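Local coordinates for HTH hxlR-type domain-containing protein (Enterococcus faecalis, PDB 1Z7U) that is probably a DNA-binding transcriptional regulator with a winged helix-turn-helix fold, of the HxlR-like family, at residues I48-R51 with V52-D55. Numbering follows the deposited sequence.
Sequences ITQR and VLTD
Thr49 caps the first turn of helix 50-63 through Val52, a worked example of an N-cap whose side chain and backbone share the task. Its OG1 accepts a weak bond from Val52 N at 3.4 Å. A chi1 of 62° sets that hydroxyl between the backbone N and the carbonyl carbon, where it faces the first turn, and the same oxygen also rests against the CG2 methyl of Val52. The backbone grips more firmly. Leu53 N reaches Thr49 O at 2.9 Å, and Thr54 N follows to Gln50 O at 3.0 Å. Asp55 N continues the series on Arg51 O.

The close-packed side belongs to Ile48, which lies before the helix yet folds back beneath its first turn. With chi1 at -159° and chi2 at 170° its chain is extended, bringing CG1 within 3.8 Å of Val52 CG1 and laying CD1 alongside CB of Leu53 at 4.0 Å. Trp23 touches both Ile48 and Val52, while Leu53 continues the apolar layer onto Leu41 and Met42 of helix 38-44.

The other side is looser: Arg51 runs outward, exposed, and Thr49 is likewise open to solvent. Gln50 stands between these extremes. Its chain meets Thr54 at about a right angle, with OE1 in a close approach of 3.1 Å to the CG2 methyl, while NE2 is hydrogen-bonded to Asn38 and ties the new helix to the preceding one. Two helices joined by a turn, the second packed across the first, make a helix-turn-helix, here 38-44 and 50-63; helix 50-63, followed by the two-stranded wing, is consistent with the recognition helix of a winged HxlR-like domain.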
# COMPACT_ATOMS: atom_id res chain seq x y z
N ILE A 48 -20.77 14.63 1.30
CA ILE A 48 -20.63 14.22 -0.10
C ILE A 48 -21.91 14.57 -0.84
O ILE A 48 -23.02 14.36 -0.33
CB ILE A 48 -20.30 12.69 -0.26
CG1 ILE A 48 -19.67 12.42 -1.63
CG2 ILE A 48 -21.54 11.84 -0.03
CD1 ILE A 48 -19.09 11.02 -1.80
N THR A 49 -21.75 15.11 -2.04
CA THR A 49 -22.88 15.43 -2.89
C THR A 49 -23.13 14.23 -3.80
O THR A 49 -22.23 13.40 -3.99
CB THR A 49 -22.63 16.71 -3.70
OG1 THR A 49 -21.50 16.53 -4.56
CG2 THR A 49 -22.37 17.91 -2.78
N GLN A 50 -24.34 14.14 -4.36
CA GLN A 50 -24.70 13.06 -5.26
C GLN A 50 -23.83 13.03 -6.51
O GLN A 50 -23.54 11.96 -7.06
CB GLN A 50 -26.17 13.18 -5.66
CG GLN A 50 -26.66 12.04 -6.55
CD GLN A 50 -26.58 10.69 -5.87
OE1 GLN A 50 -25.74 9.85 -6.23
NE2 GLN A 50 -27.42 10.47 -4.88
N ARG A 51 -23.44 14.22 -6.97
CA ARG A 51 -22.58 14.36 -8.14
C ARG A 51 -21.20 13.73 -7.86
O ARG A 51 -20.71 12.92 -8.64
CB ARG A 51 -22.45 15.83 -8.52
CG ARG A 51 -22.06 16.08 -9.97
CD ARG A 51 -22.23 17.55 -10.33
NE ARG A 51 -23.63 17.90 -10.62
CZ ARG A 51 -24.11 19.14 -10.64
NH1 ARG A 51 -23.32 20.18 -10.37
NH2 ARG A 51 -25.39 19.35 -10.92
N VAL A 52 -20.61 14.09 -6.72
CA VAL A 52 -19.34 13.49 -6.29
C VAL A 52 -19.46 11.97 -6.07
O VAL A 52 -18.64 11.21 -6.59
CB VAL A 52 -18.73 14.24 -5.07
CG1 VAL A 52 -17.51 13.52 -4.52
CG2 VAL A 52 -18.34 15.66 -5.48
N LEU A 53 -20.51 11.53 -5.38
CA LEU A 53 -20.75 10.10 -5.15
C LEU A 53 -20.81 9.25 -6.42
O LEU A 53 -20.06 8.28 -6.54
CB LEU A 53 -22.01 9.89 -4.30
CG LEU A 53 -22.42 8.46 -3.91
CD1 LEU A 53 -21.32 7.72 -3.12
CD2 LEU A 53 -23.71 8.50 -3.13
N THR A 54 -21.70 9.59 -7.36
CA THR A 54 -21.82 8.80 -8.58
C THR A 54 -20.51 8.81 -9.37
O THR A 54 -20.10 7.77 -9.92
CB THR A 54 -23.01 9.24 -9.49
OG1 THR A 54 -22.92 10.64 -9.78
CG2 THR A 54 -24.34 8.96 -8.82
N ASP A 55 -19.84 9.96 -9.40
CA ASP A 55 -18.52 10.08 -10.04
C ASP A 55 -17.52 9.06 -9.48
O ASP A 55 -16.92 8.30 -10.24
CB ASP A 55 -17.97 11.51 -9.89
CG ASP A 55 -16.62 11.69 -10.58
OD1 ASP A 55 -16.58 11.77 -11.83
OD2 ASP A 55 -15.58 11.78 -9.87